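Side-chain contacts in deacylase (Burkholderia multivorans, PDB 5THW), which probably hydrolyses N-carbamoyl-L-amino acids, as a peptidase M20 family enzyme that binds two zinc ions per subunit: residues 313-316 and 317-320; 354-357 and 358-362. All blocks are in the same frame, centred on the assembly; numbering follows the deposited sequence.

Overall arrangement
Both contacts are local, each one turn of a surface helix with one face buried, and they lie on different helices, the centres of the contacts about 30 Å apart. Contact 1 opens helix 313-334, whose inner face rests on strands 225-242, 297-310 and 337-350. Contact 2 lies in helix 353-366, packed on helix 411-429 and strands 206-212, 225-242 and 390-395. Strand 225-242 is thus common to both surroundings, although the nearest atoms of the two contacts remain about 18 Å apart. Across its turn, contact 1 joins side chains mainly by loose van der Waals approach, its aspartates turning to outside partners; contact 2 adds a polar Arg360-Gln357-Glu361 chain beside the buried Val356 and Val359.

Contact 1 (313-316 and 317-320); sequences DAVL and AQMD
Val315 extends its CG1 branch along the helix toward the sulfur of Met319 one turn on, a loose apolar approach of 4.4 Å between Val315 CG1 and Met319 SD. The thioether starts close to the backbone: Met319 CG, anti to its own carbonyl carbon (chi1 -64°), lies 3.5 Å from Val315 O, and the bend at chi3 turns the CE methyl away from residues 313-316. Beneath them, Met319 N donates to Val315 O at 2.9 Å, with an N-H...O angle of 161°. One residue before Met319, the extended Gln318 chain reaches back over the preceding turn, bringing its NE2 to 3.6 Å from Ala314 O and its OE1 to 4.2 Å from Val315 CG2. This is the first part of helix 313-334, within the sequence range of the M20 dimerisation domain; Asp312 OD1 makes weak hydrogen bonds to the amides of Ala314 and Val315. Leu316 and Met319 both press on Phe308 of strand 297-310, burying this side of the turn. The carboxylates look to other strands, Asp313 OD1 bonding to Tyr345 OH and Asp320 OD1 to Tyr237 OH, with Arg324 as a salt-bridge partner of Asp320.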
loop_
_atom_site.group_PDB
_atom_site.type_symbol
_atom_site.label_atom_id
_atom_site.label_comp_id
_atom_site.label_asym_id
_atom_site.label_seq_id
_atom_site.Cartn_x
_atom_site.Cartn_y
_atom_site.Cartn_z
ATOM N N ASP A 313 7.995 -18.096 -27.281
ATOM C CA ASP A 313 6.726 -17.373 -27.287
ATOM C C ASP A 313 5.568 -18.283 -26.907
ATOM O O ASP A 313 4.632 -17.853 -26.218
ATOM C CB ASP A 313 6.477 -16.740 -28.656
ATOM C CG ASP A 313 5.382 -15.683 -28.622
ATOM O OD1 ASP A 313 5.533 -14.682 -27.885
ATOM O OD2 ASP A 313 4.367 -15.850 -29.334
ATOM N N ALA A 314 5.618 -19.548 -27.335
ATOM C CA ALA A 314 4.537 -20.475 -27.021
ATOM C C ALA A 314 4.444 -20.723 -25.520
ATOM O O ALA A 314 3.346 -20.733 -24.953
ATOM C CB ALA A 314 4.743 -21.793 -27.771
ATOM N N VAL A 315 5.587 -20.911 -24.856
ATOM C CA VAL A 315 5.574 -21.058 -23.405
ATOM C C VAL A 315 5.091 -19.769 -22.752
ATOM O O VAL A 315 4.300 -19.793 -21.801
ATOM C CB VAL A 315 6.964 -21.472 -22.892
ATOM C CG1 VAL A 315 6.981 -21.479 -21.371
ATOM C CG2 VAL A 315 7.368 -22.823 -23.468
ATOM N N LEU A 316 5.553 -18.620 -23.258
ATOM C CA LEU A 316 5.096 -17.345 -22.719
ATOM C C LEU A 316 3.578 -17.208 -22.817
ATOM O O LEU A 316 2.946 -16.631 -21.925
ATOM C CB LEU A 316 5.794 -16.193 -23.441
ATOM C CG LEU A 316 5.470 -14.778 -22.942
ATOM C CD1 LEU A 316 5.671 -14.648 -21.444
ATOM C CD2 LEU A 316 6.305 -13.741 -23.696
ATOM N N ALA A 317 2.974 -17.729 -23.893
ATOM C CA ALA A 317 1.516 -17.737 -24.001
ATOM C C ALA A 317 0.874 -18.732 -23.038
ATOM O O ALA A 317 -0.239 -18.491 -22.556
ATOM C CB ALA A 317 1.088 -18.048 -25.436
ATOM N N GLN A 318 1.546 -19.852 -22.750
ATOM C CA GLN A 318 1.025 -20.791 -21.759
ATOM C C GLN A 318 0.988 -20.160 -20.375
ATOM O O GLN A 318 0.027 -20.356 -19.619
ATOM C CB GLN A 318 1.879 -22.061 -21.724
ATOM C CG GLN A 318 1.614 -23.061 -22.832
ATOM C CD GLN A 318 2.823 -23.920 -23.135
ATOM O OE1 GLN A 318 3.585 -24.284 -22.238
ATOM N NE2 GLN A 318 2.992 -24.272 -24.405
ATOM N N MET A 319 2.026 -19.392 -20.029
ATOM C CA MET A 319 2.027 -18.679 -18.760
ATOM C C MET A 319 0.882 -17.676 -18.708
ATOM O O MET A 319 0.237 -17.511 -17.666
ATOM C CB MET A 319 3.376 -17.989 -18.554
ATOM C CG MET A 319 4.538 -18.963 -18.439
ATOM S SD MET A 319 6.151 -18.170 -18.610
ATOM C CE MET A 319 6.359 -17.496 -16.963
ATOM N N ASP A 320 0.611 -17.008 -19.830
ATOM C CA ASP A 320 -0.518 -16.088 -19.914
ATOM C C ASP A 320 -1.839 -16.792 -19.619
ATOM O O ASP A 320 -2.670 -16.285 -18.856
ATOM C CB ASP A 320 -0.559 -15.452 -21.300
ATOM C CG ASP A 320 -1.856 -14.719 -21.553
ATOM O OD1 ASP A 320 -2.006 -13.579 -21.064
ATOM O OD2 ASP A 320 -2.739 -15.298 -22.222
#

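Contact 2 (354-357 and 358-362); sequences ACVQ and AVREA
This is a one-turn polar contact on helix 353-366, a helix with its other side set against helix 411-429 and strands 206-212, 225-242 and 390-395. Gln357 stands in the middle and uses both ends of its amide. Its OE1 meets Arg360 NH1 at 2.7 Å, but the bond is weak, bent to 122° at the hydrogen; the oxygen lies at the guanidinium edge, with the two flat groups turned 36° apart. In the other direction Gln357 NE2 donates to Glu361 OE2 at 3.2 Å, reaching its anti side somewhat out of the carboxylate plane, while OE2 lies almost in the amide plane. With chi1 at -176°, Gln357 CG lies 3.2 Å from Glu361 OE2, and the bend at chi2 turns the amide toward its two partners. Arg360 folds back at chi3, bringing NH2 to 3.6 Å from Val356 CG1, so a methyl group packs beside the charged end. A salt bridge from NH2 to Asp372 further anchors the guanidinium. Val356 and Val359 face inward, both touching Val227 and Ser391. The linked polar outer face and the buried Cys355, Val356 and Val359 make this an amphipathic helix, packed on strands of an M20 fold.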
loop_
_atom_site.group_PDB
_atom_site.type_symbol
_atom_site.label_atom_id
_atom_site.label_comp_id
_atom_site.label_asym_id
_atom_site.label_seq_id
_atom_site.Cartn_x
_atom_site.Cartn_y
_atom_site.Cartn_z
ATOM N N ALA A 354 24.355 -11.031 -39.106
ATOM C CA ALA A 354 25.584 -10.333 -39.460
ATOM C C ALA A 354 26.075 -9.466 -38.303
ATOM O O ALA A 354 27.267 -9.479 -37.973
ATOM C CB ALA A 354 25.376 -9.495 -40.721
ATOM N N CYS A 355 25.161 -8.744 -37.641
ATOM C CA CYS A 355 25.555 -7.922 -36.499
ATOM C C CYS A 355 26.066 -8.779 -35.350
ATOM O O CYS A 355 27.019 -8.399 -34.659
ATOM C CB CYS A 355 24.384 -7.060 -36.033
ATOM S SG CYS A 355 23.864 -5.815 -37.211
ATOM N N VAL A 356 25.430 -9.928 -35.113
ATOM C CA VAL A 356 25.915 -10.837 -34.080
ATOM C C VAL A 356 27.322 -11.312 -34.414
ATOM O O VAL A 356 28.208 -11.333 -33.551
ATOM C CB VAL A 356 24.944 -12.017 -33.906
ATOM C CG1 VAL A 356 25.533 -13.042 -32.962
ATOM C CG2 VAL A 356 23.610 -11.527 -33.395
ATOM N N GLN A 357 27.555 -11.667 -35.681
ATOM C CA GLN A 357 28.866 -12.167 -36.090
ATOM C C GLN A 357 29.933 -11.088 -35.956
ATOM O O GLN A 357 31.084 -11.387 -35.616
ATOM C CB GLN A 357 28.794 -12.684 -37.530
ATOM C CG GLN A 357 30.074 -13.323 -38.082
ATOM C CD GLN A 357 30.477 -14.605 -37.369
ATOM O OE1 GLN A 357 29.645 -15.289 -36.773
ATOM N NE2 GLN A 357 31.760 -14.949 -37.452
ATOM N N ALA A 358 29.577 -9.830 -36.229
ATOM C CA ALA A 358 30.530 -8.739 -36.049
ATOM C C ALA A 358 30.928 -8.593 -34.585
ATOM O O ALA A 358 32.086 -8.287 -34.276
ATOM C CB ALA A 358 29.947 -7.428 -36.580
ATOM N N VAL A 359 29.973 -8.787 -33.670
ATOM C CA VAL A 359 30.287 -8.762 -32.244
ATOM C C VAL A 359 31.191 -9.932 -31.885
ATOM O O VAL A 359 32.186 -9.780 -31.167
ATOM C CB VAL A 359 28.995 -8.780 -31.410
ATOM C CG1 VAL A 359 29.317 -9.036 -29.949
ATOM C CG2 VAL A 359 28.234 -7.469 -31.578
ATOM N N ARG A 360 30.854 -11.118 -32.385
ATOM C CA ARG A 360 31.668 -12.295 -32.118
ATOM C C ARG A 360 33.087 -12.103 -32.642
ATOM O O ARG A 360 34.062 -12.463 -31.972
ATOM C CB ARG A 360 31.009 -13.519 -32.753
ATOM C CG ARG A 360 31.531 -14.851 -32.267
ATOM C CD ARG A 360 30.831 -15.987 -32.985
ATOM N NE ARG A 360 29.481 -16.211 -32.469
ATOM C CZ ARG A 360 28.366 -15.928 -33.138
ATOM N NH1 ARG A 360 28.441 -15.395 -34.352
ATOM N NH2 ARG A 360 27.179 -16.172 -32.593
ATOM N N GLU A 361 33.219 -11.526 -33.840
ATOM C CA GLU A 361 34.533 -11.328 -34.441
ATOM C C GLU A 361 35.361 -10.312 -33.665
ATOM O O GLU A 361 36.582 -10.460 -33.550
ATOM C CB GLU A 361 34.370 -10.882 -35.891
ATOM C CG GLU A 361 34.112 -12.021 -36.857
ATOM C CD GLU A 361 33.510 -11.548 -38.162
ATOM O OE1 GLU A 361 33.574 -10.331 -38.441
ATOM O OE2 GLU A 361 32.975 -12.391 -38.910
ATOM N N ALA A 362 34.721 -9.272 -33.128
ATOM C CA ALA A 362 35.453 -8.293 -32.335
ATOM C C ALA A 362 36.028 -8.928 -31.073
ATOM O O ALA A 362 37.212 -8.752 -30.759
ATOM C CB ALA A 362 34.546 -7.110 -31.990
#